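Possible adenyl cyclase-associated protein (Cryptosporidium parvum, PDB 2B0R) probably binds and sequesters monomeric actin, as expected of the C-terminal domain of a cyclase-associated protein. Local coordinates at residues 90-95 and 108-113; 104-109 and 121-126; 127-132 and 149-154. All coordinates share one frame; numbering follows the deposited sequence.

Overall arrangement
The three contacts lie in a row of coils built like the parallel beta-helix of C-terminal cyclase-associated protein domains. Contact 1 joins the turns leading into strands 93-100 and 112-116 of one long sheet, and contact 3 the turns into strands 131-135 and 152-156 of the same sheet, with 112-116 and 131-135 as neighbours. Contact 2 belongs to the other long sheet, pairing strands 102-106 and 121-125. Centres of contacts 1 and 2 and of contacts 1 and 3 are about 10 Å apart, those of contacts 2 and 3 about 11 Å. Contacts 1 and 2 share Gly-108 and Val-109, and contact 3 begins where contact 2 ends. Backbone bonds of Asn-107 with Gly-127, Val-109 with Ile-128 and Ile-113 with Thr-131 stack the coils.

Contact 1 (90-95 and 108-113); sequences KVNSIF and GVISSI
Asn-92 and Ser-111 meet at a carbonyl oxygen that takes two hydrogen bonds. Ser-111 N approaches Asn-92 O at 2.9 Å, nearly along the C=O axis, whereas Ser-111 OG stands well above the carbonyl plane, 3.2 Å from the same oxygen. A chi1 of 46° puts this hydroxyl between the backbone N and carbonyl carbon of its own residue, beside the 90-95 segment, where it also meets Ser-93 CB. One residue earlier, Ile-110 N donates to Val-91 O (3.0 Å) in the carbonyl plane. Lys-90 stretches out over the other backbone: with CG anti to its own N (chi1 -165°) and the chain extended beyond, its CG rests 3.4 Å from Gly-108 O and CE passes the carbonyl of Val-109 before nearing Ile-110 CD1. The Ile-110 side chain lies roughly at right angles to that of Asn-92, its CB 3.9 Å from ND2. On the inner side, Val-109 CG1 touches Ile-94 CG1 (3.8 Å) and Val-91 CG2. Register slips by one residue between Val-91/Val-109 and Ile-94/Ile-113, where regular parallel pairing begins with Ile-94 N bonded to Ser-112 O (3.0 Å). Strand 93-100 is flanked on its other side by strand 74-81, to which Ser-93 and Phe-95 are tied through Val-75, while Val-109 packs onward against Val-129 and Pro-130 of the next coil.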
loop_
_atom_site.group_PDB
_atom_site.type_symbol
_atom_site.label_atom_id
_atom_site.label_comp_id
_atom_site.label_asym_id
_atom_site.label_seq_id
_atom_site.Cartn_x
_atom_site.Cartn_y
_atom_site.Cartn_z
ATOM N N LYS A 90 -10.892 22.379 -17.754
ATOM C CA LYS A 90 -11.467 21.080 -17.470
ATOM C C LYS A 90 -11.166 20.181 -18.661
ATOM O O LYS A 90 -11.388 20.547 -19.824
ATOM C CB LYS A 90 -12.975 21.183 -17.216
ATOM C CG LYS A 90 -13.578 19.953 -16.572
ATOM C CD LYS A 90 -14.940 20.236 -15.999
ATOM C CE LYS A 90 -15.648 18.958 -15.635
ATOM N NZ LYS A 90 -17.069 19.203 -15.182
ATOM N N VAL A 91 -10.614 19.021 -18.350
ATOM C CA VAL A 91 -10.236 18.031 -19.342
ATOM C C VAL A 91 -10.948 16.731 -19.020
ATOM O O VAL A 91 -11.641 16.615 -17.989
ATOM C CB VAL A 91 -8.710 17.796 -19.312
ATOM C CG1 VAL A 91 -7.988 18.986 -19.896
ATOM C CG2 VAL A 91 -8.243 17.588 -17.883
ATOM N N ASN A 92 -10.758 15.732 -19.872
ATOM C CA ASN A 92 -11.378 14.442 -19.621
ATOM C C ASN A 92 -10.942 13.805 -18.313
ATOM O O ASN A 92 -11.773 13.395 -17.484
ATOM C CB ASN A 92 -11.100 13.462 -20.757
ATOM C CG ASN A 92 -11.947 12.231 -20.643
ATOM O OD1 ASN A 92 -11.470 11.187 -20.259
ATOM N ND2 ASN A 92 -13.221 12.372 -20.903
ATOM N N SER A 93 -9.630 13.715 -18.158
ATOM C CA SER A 93 -9.007 13.008 -17.070
ATOM C C SER A 93 -7.554 13.397 -17.076
ATOM O O SER A 93 -7.047 13.935 -18.061
ATOM C CB SER A 93 -9.133 11.491 -17.284
ATOM O OG SER A 93 -8.425 11.082 -18.450
ATOM N N ILE A 94 -6.868 13.107 -15.998
ATOM C CA ILE A 94 -5.474 13.430 -15.914
ATOM C C ILE A 94 -4.740 12.219 -15.346
ATOM O O ILE A 94 -5.208 11.600 -14.388
ATOM C CB ILE A 94 -5.236 14.648 -14.961
ATOM C CG1 ILE A 94 -5.981 15.895 -15.456
ATOM C CG2 ILE A 94 -3.725 14.902 -14.777
ATOM C CD1 ILE A 94 -5.883 17.119 -14.497
ATOM N N PHE A 95 -3.588 11.909 -15.920
ATOM C CA PHE A 95 -2.749 10.819 -15.452
ATOM C C PHE A 95 -1.404 11.413 -14.961
ATOM O O PHE A 95 -0.743 12.133 -15.714
ATOM C CB PHE A 95 -2.566 9.777 -16.596
ATOM C CG PHE A 95 -1.655 8.622 -16.246
ATOM C CD1 PHE A 95 -2.002 7.710 -15.240
ATOM C CD2 PHE A 95 -0.451 8.428 -16.932
ATOM C CE1 PHE A 95 -1.165 6.629 -14.911
ATOM C CE2 PHE A 95 0.397 7.334 -16.616
ATOM C CZ PHE A 95 0.031 6.438 -15.600
ATOM N N GLY A 108 -10.916 20.880 -13.269
ATOM C CA GLY A 108 -11.533 19.639 -12.890
ATOM C C GLY A 108 -11.408 18.616 -13.986
ATOM O O GLY A 108 -10.765 18.861 -15.005
ATOM N N VAL A 109 -12.038 17.462 -13.781
ATOM C CA VAL A 109 -12.079 16.410 -14.820
ATOM C C VAL A 109 -13.474 15.797 -15.020
ATOM O O VAL A 109 -14.302 15.794 -14.135
ATOM C CB VAL A 109 -11.037 15.297 -14.538
ATOM C CG1 VAL A 109 -9.637 15.890 -14.518
ATOM C CG2 VAL A 109 -11.296 14.649 -13.226
ATOM N N ILE A 110 -13.729 15.297 -16.211
ATOM C CA ILE A 110 -14.935 14.565 -16.490
ATOM C C ILE A 110 -14.934 13.278 -15.658
ATOM O O ILE A 110 -15.924 12.940 -14.991
ATOM C CB ILE A 110 -15.061 14.263 -18.025
ATOM C CG1 ILE A 110 -15.319 15.565 -18.816
ATOM C CG2 ILE A 110 -16.169 13.183 -18.314
ATOM C CD1 ILE A 110 -16.689 16.206 -18.513
ATOM N N SER A 111 -13.825 12.562 -15.658
ATOM C CA SER A 111 -13.843 11.295 -14.932
ATOM C C SER A 111 -12.865 11.284 -13.776
ATOM O O SER A 111 -13.264 11.507 -12.619
ATOM C CB SER A 111 -13.664 10.101 -15.877
ATOM O OG SER A 111 -12.610 10.366 -16.768
ATOM N N SER A 112 -11.584 11.067 -14.051
ATOM C CA SER A 112 -10.697 10.835 -12.936
ATOM C C SER A 112 -9.291 11.444 -13.035
ATOM O O SER A 112 -8.826 11.797 -14.113
ATOM C CB SER A 112 -10.601 9.330 -12.703
ATOM O OG SER A 112 -9.774 8.777 -13.697
ATOM N N ILE A 113 -8.626 11.558 -11.888
ATOM C CA ILE A 113 -7.194 11.804 -11.884
ATOM C C ILE A 113 -6.521 10.594 -11.303
ATOM O O ILE A 113 -6.902 10.086 -10.243
ATOM C CB ILE A 113 -6.806 13.063 -11.070
ATOM C CG1 ILE A 113 -7.413 14.313 -11.723
ATOM C CG2 ILE A 113 -5.248 13.164 -10.929
ATOM C CD1 ILE A 113 -7.535 15.445 -10.806
#

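Contact 2 (104-109 and 121-126)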
loop_
_atom_site.group_PDB
_atom_site.type_symbol
_atom_site.label_atom_id
_atom_site.label_comp_id
_atom_site.label_asym_id
_atom_site.label_seq_id
_atom_site.Cartn_x
_atom_site.Cartn_y
_atom_site.Cartn_z
ATOM N N PHE A 104 0.189 20.524 -7.995
ATOM C CA PHE A 104 -0.668 20.603 -9.162
ATOM C C PHE A 104 -1.867 21.453 -8.828
ATOM O O PHE A 104 -2.502 21.240 -7.792
ATOM C CB PHE A 104 -1.127 19.200 -9.609
ATOM C CG PHE A 104 0.003 18.276 -9.968
ATOM C CD1 PHE A 104 0.555 17.417 -9.015
ATOM C CD2 PHE A 104 0.519 18.259 -11.241
ATOM C CE1 PHE A 104 1.607 16.567 -9.347
ATOM C CE2 PHE A 104 1.562 17.430 -11.571
ATOM C CZ PHE A 104 2.109 16.585 -10.625
ATOM N N LEU A 105 -2.186 22.417 -9.687
ATOM C CA LEU A 105 -3.459 23.095 -9.590
ATOM C C LEU A 105 -4.218 22.731 -10.813
ATOM O O LEU A 105 -3.702 22.835 -11.912
ATOM C CB LEU A 105 -3.294 24.610 -9.488
ATOM C CG LEU A 105 -4.566 25.437 -9.194
ATOM C CD1 LEU A 105 -4.909 25.470 -7.712
ATOM C CD2 LEU A 105 -4.406 26.879 -9.701
ATOM N N VAL A 106 -5.447 22.266 -10.626
ATOM C CA VAL A 106 -6.284 21.844 -11.752
ATOM C C VAL A 106 -7.675 22.432 -11.657
ATOM O O VAL A 106 -8.159 22.799 -10.571
ATOM C CB VAL A 106 -6.371 20.287 -11.895
ATOM C CG1 VAL A 106 -4.986 19.654 -12.029
ATOM C CG2 VAL A 106 -7.150 19.665 -10.763
ATOM N N ASN A 107 -8.314 22.549 -12.804
ATOM C CA ASN A 107 -9.702 22.956 -12.858
ATOM C C ASN A 107 -10.606 21.793 -12.364
ATOM O O ASN A 107 -11.007 21.736 -11.183
ATOM C CB ASN A 107 -10.039 23.364 -14.278
ATOM C CG ASN A 107 -11.415 23.945 -14.402
ATOM O OD1 ASN A 107 -12.278 23.739 -13.557
ATOM N ND2 ASN A 107 -11.639 24.657 -15.474
ATOM N N GLY A 108 -10.916 20.880 -13.269
ATOM C CA GLY A 108 -11.533 19.639 -12.890
ATOM C C GLY A 108 -11.408 18.616 -13.986
ATOM O O GLY A 108 -10.765 18.861 -15.005
ATOM N N VAL A 109 -12.038 17.462 -13.781
ATOM C CA VAL A 109 -12.079 16.410 -14.820
ATOM C C VAL A 109 -13.474 15.797 -15.020
ATOM O O VAL A 109 -14.302 15.794 -14.135
ATOM C CB VAL A 109 -11.037 15.297 -14.538
ATOM C CG1 VAL A 109 -9.637 15.890 -14.518
ATOM C CG2 VAL A 109 -11.296 14.649 -13.226
ATOM N N ILE A 121 3.285 14.846 -3.061
ATOM C CA ILE A 121 2.453 15.460 -4.107
ATOM C C ILE A 121 1.324 16.272 -3.495
ATOM O O ILE A 121 0.689 15.834 -2.534
ATOM C CB ILE A 121 1.905 14.384 -5.082
ATOM C CG1 ILE A 121 3.075 13.640 -5.719
ATOM C CG2 ILE A 121 1.041 14.997 -6.162
ATOM C CD1 ILE A 121 3.992 14.563 -6.583
ATOM N N LYS A 122 1.089 17.458 -4.033
ATOM C CA LYS A 122 -0.014 18.278 -3.561
ATOM C C LYS A 122 -0.880 18.572 -4.734
ATOM O O LYS A 122 -0.395 19.126 -5.725
ATOM C CB LYS A 122 0.486 19.589 -2.979
ATOM C CG LYS A 122 1.352 19.440 -1.719
ATOM C CD LYS A 122 1.528 20.800 -1.072
ATOM C CE LYS A 122 1.685 20.690 0.435
ATOM N NZ LYS A 122 3.024 20.167 0.754
ATOM N N LEU A 123 -2.149 18.178 -4.658
ATOM C CA LEU A 123 -3.043 18.453 -5.736
ATOM C C LEU A 123 -4.221 19.288 -5.244
ATOM O O LEU A 123 -4.851 18.943 -4.232
ATOM C CB LEU A 123 -3.529 17.145 -6.375
ATOM C CG LEU A 123 -4.724 17.267 -7.349
ATOM C CD1 LEU A 123 -4.260 17.369 -8.779
ATOM C CD2 LEU A 123 -5.584 16.075 -7.229
ATOM N N GLN A 124 -4.512 20.372 -5.963
ATOM C CA GLN A 124 -5.651 21.207 -5.669
ATOM C C GLN A 124 -6.508 21.409 -6.897
ATOM O O GLN A 124 -5.996 21.577 -7.993
ATOM C CB GLN A 124 -5.210 22.563 -5.117
ATOM C CG GLN A 124 -6.379 23.566 -4.924
ATOM C CD GLN A 124 -6.032 24.749 -4.012
ATOM O OE1 GLN A 124 -4.902 25.214 -3.990
ATOM N NE2 GLN A 124 -7.017 25.224 -3.255
ATOM N N MET A 125 -7.817 21.403 -6.692
ATOM C CA MET A 125 -8.777 21.603 -7.753
ATOM C C MET A 125 -9.587 22.858 -7.463
ATOM O O MET A 125 -9.835 23.178 -6.312
ATOM C CB MET A 125 -9.713 20.388 -7.824
ATOM C CG MET A 125 -10.642 20.297 -6.626
ATOM S SD MET A 125 -11.639 18.805 -6.464
ATOM C CE MET A 125 -10.408 17.630 -5.885
ATOM N N THR A 126 -10.016 23.562 -8.503
ATOM C CA THR A 126 -10.957 24.676 -8.291
ATOM C C THR A 126 -12.357 24.277 -8.672
ATOM O O THR A 126 -13.314 24.964 -8.299
ATOM C CB THR A 126 -10.647 25.902 -9.137
ATOM O OG1 THR A 126 -10.656 25.521 -10.515
ATOM C CG2 THR A 126 -9.315 26.506 -8.767
#
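Strands 104-106 and 121-125 run parallel, their axes 4.7 Å apart at closest approach and 16° from exact alignment. Phe-104 pairs with Leu-123, Leu-105 with Gln-124 and Val-106 with Met-125. The backbone bonds alternate as parallel pairing demands: Phe-104 N donates to Lys-122 O (2.7 Å), Gln-124 N to Phe-104 O, Val-106 N to Gln-124 O (2.8 Å), and Thr-126 N to Val-106 O (2.9 Å). Past the end of the strands Thr-126 N also makes a weak, bent bond to Asn-107 O, so the pairing fades into the turn.

Side chains alternate between the two faces of the sheet. On the face of Phe-104 and Val-106, the aromatic ring presents its edge to Ile-121, whose CG2 lies in the ring plane 3.6 Å from Phe-104 CE1. Leu-123 CD1 bridges Phe-104 and Val-106, 3.7 Å from Phe-104 CB and, more loosely, against Val-106 CG1. The Val-106 and Leu-123 side chains meet almost perpendicularly, and CG2, the other methyl of Val-106, reaches Met-125 CB. The opposite face carries Leu-105 and Gln-124, lying side by side and pointing the same way. With Leu-105 CG anti to the backbone N (chi1 -172°), its branch leans towards the other strand, and CD1 lies against the extended Gln-124 chain, 3.7 Å from Gln-124 CG and about as close to OE1.

Asn-107 turns its ND2 to the backbone oxygen of Glu-88, in the preceding coil. Within the sheet, strand 102-106 lies between 84-87 and 121-125, and 121-125 is followed by 140-143. Phe-104 and Val-106 face Ile-96 and Ile-94 of strand 93-100 in the other long sheet, across the interior of the beta-helix.

Contact 3 (127-132 and 149-154)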
loop_
_atom_site.group_PDB
_atom_site.type_symbol
_atom_site.label_atom_id
_atom_site.label_comp_id
_atom_site.label_asym_id
_atom_site.label_seq_id
_atom_site.Cartn_x
_atom_site.Cartn_y
_atom_site.Cartn_z
ATOM N N GLY A 127 -12.476 23.189 -9.442
ATOM C CA GLY A 127 -13.778 22.723 -9.937
ATOM C C GLY A 127 -14.168 21.325 -9.469
ATOM O O GLY A 127 -13.984 20.974 -8.296
ATOM N N ILE A 128 -14.715 20.533 -10.387
ATOM C CA ILE A 128 -15.140 19.186 -10.063
ATOM C C ILE A 128 -14.100 18.114 -10.452
ATOM O O ILE A 128 -13.595 18.079 -11.586
ATOM C CB ILE A 128 -16.532 18.812 -10.709
ATOM C CG1 ILE A 128 -17.505 19.997 -10.695
ATOM C CG2 ILE A 128 -17.156 17.596 -9.974
ATOM C CD1 ILE A 128 -18.823 19.809 -11.637
ATOM N N VAL A 129 -13.796 17.243 -9.495
ATOM C CA VAL A 129 -13.049 16.010 -9.771
ATOM C C VAL A 129 -13.837 14.847 -9.182
ATOM O O VAL A 129 -13.856 14.672 -7.982
ATOM C CB VAL A 129 -11.593 16.045 -9.224
ATOM C CG1 VAL A 129 -10.913 14.719 -9.498
ATOM C CG2 VAL A 129 -10.768 17.194 -9.867
ATOM N N PRO A 130 -14.563 14.097 -10.029
ATOM C CA PRO A 130 -15.419 13.001 -9.497
ATOM C C PRO A 130 -14.640 11.912 -8.718
ATOM O O PRO A 130 -15.047 11.532 -7.595
ATOM C CB PRO A 130 -16.080 12.409 -10.752
ATOM C CG PRO A 130 -15.978 13.505 -11.802
ATOM C CD PRO A 130 -14.686 14.250 -11.493
ATOM N N THR A 131 -13.500 11.496 -9.283
ATOM C CA THR A 131 -12.749 10.327 -8.851
ATOM C C THR A 131 -11.262 10.631 -8.837
ATOM O O THR A 131 -10.722 11.192 -9.813
ATOM C CB THR A 131 -12.984 9.163 -9.907
ATOM O OG1 THR A 131 -14.330 8.732 -9.818
ATOM C CG2 THR A 131 -12.083 7.982 -9.698
ATOM N N ILE A 132 -10.583 10.234 -7.773
ATOM C CA ILE A 132 -9.113 10.208 -7.767
ATOM C C ILE A 132 -8.587 8.834 -7.360
ATOM O O ILE A 132 -9.107 8.184 -6.445
ATOM C CB ILE A 132 -8.487 11.235 -6.789
ATOM C CG1 ILE A 132 -8.897 12.658 -7.144
ATOM C CG2 ILE A 132 -6.916 11.088 -6.749
ATOM C CD1 ILE A 132 -8.482 13.687 -6.058
ATOM N N LYS A 149 -16.283 18.517 -2.957
ATOM C CA LYS A 149 -16.163 17.826 -1.654
ATOM C C LYS A 149 -16.411 16.300 -1.695
ATOM O O LYS A 149 -15.877 15.567 -0.865
ATOM C CB LYS A 149 -17.119 18.473 -0.625
ATOM C CG LYS A 149 -16.443 19.386 0.418
ATOM N N ASN A 150 -17.214 15.842 -2.658
ATOM C CA ASN A 150 -17.742 14.461 -2.662
ATOM C C ASN A 150 -16.879 13.502 -3.460
ATOM O O ASN A 150 -17.370 12.470 -3.939
ATOM C CB ASN A 150 -19.194 14.404 -3.226
ATOM C CG ASN A 150 -20.150 15.319 -2.488
ATOM O OD1 ASN A 150 -20.047 15.516 -1.278
ATOM N ND2 ASN A 150 -21.086 15.895 -3.225
ATOM N N VAL A 151 -15.608 13.850 -3.614
ATOM C CA VAL A 151 -14.691 13.108 -4.487
ATOM C C VAL A 151 -14.375 11.700 -3.932
ATOM O O VAL A 151 -14.212 11.522 -2.745
ATOM C CB VAL A 151 -13.391 13.929 -4.738
ATOM C CG1 VAL A 151 -12.662 14.212 -3.404
ATOM C CG2 VAL A 151 -12.509 13.244 -5.745
ATOM N N GLU A 152 -14.331 10.716 -4.814
ATOM C CA GLU A 152 -14.036 9.344 -4.438
ATOM C C GLU A 152 -12.582 9.096 -4.648
ATOM O O GLU A 152 -12.066 9.307 -5.745
ATOM C CB GLU A 152 -14.822 8.404 -5.301
ATOM C CG GLU A 152 -16.314 8.525 -5.114
ATOM C CD GLU A 152 -17.074 7.496 -5.926
ATOM O OE1 GLU A 152 -18.312 7.469 -5.789
ATOM O OE2 GLU A 152 -16.441 6.730 -6.710
ATOM N N VAL A 153 -11.891 8.701 -3.590
ATOM C CA VAL A 153 -10.448 8.438 -3.684
ATOM C C VAL A 153 -10.199 6.940 -3.556
ATOM O O VAL A 153 -10.563 6.329 -2.564
ATOM C CB VAL A 153 -9.613 9.220 -2.620
ATOM C CG1 VAL A 153 -8.154 9.214 -2.994
ATOM C CG2 VAL A 153 -10.095 10.650 -2.479
ATOM N N TYR A 154 -9.633 6.353 -4.596
ATOM C CA TYR A 154 -9.240 4.948 -4.585
ATOM C C TYR A 154 -7.763 4.882 -4.231
ATOM O O TYR A 154 -6.959 5.682 -4.744
ATOM C CB TYR A 154 -9.546 4.281 -5.939
ATOM C CG TYR A 154 -11.032 4.189 -6.229
ATOM C CD1 TYR A 154 -11.756 5.305 -6.729
ATOM C CD2 TYR A 154 -11.734 3.001 -5.984
ATOM C CE1 TYR A 154 -13.154 5.221 -6.993
ATOM C CE2 TYR A 154 -13.124 2.906 -6.213
ATOM C CZ TYR A 154 -13.827 4.014 -6.725
ATOM O OH TYR A 154 -15.188 3.898 -6.942
#
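Two successive coils of the parallel beta-helix meet here, where turns lead into strands 131-135 and 152-156. Thr-131 pairs with Glu-152 and Ile-132 with Val-153, and three nearly straight backbone bonds join them: Glu-152 N to Pro-130 O (3.0 Å), Ile-132 N to Glu-152 O (2.7 Å) and Tyr-154 N to Ile-132 O (2.7 Å). In the buried layer Val-151 has a chi1 of 60°, which places CG1 between the backbone N and the carbonyl carbon and leaves CG2 anti to N, where it packs 3.9 Å from Ile-132 CG1. The outer face is more polar. The Tyr-154 ring turns its edge to Ile-132 O, and its CE1 lies 4.0 Å from Thr-131 CG2, the two side chains meeting at a slant. Tyr-154 OH donates to Glu-152 OE2 (3.1 Å), coming from above the carboxylate plane, which ties these residues together along one strand. Strand 131-135 has 112-116 on its other side, joined through Ile-113 and Thr-131, and Val-153 packs inward on Leu-163 of strand 161-166. Beyond 152-156, Val-153 and Tyr-154 pair antiparallel with a strand of the second subunit, so the sheet continues across the dimer interface.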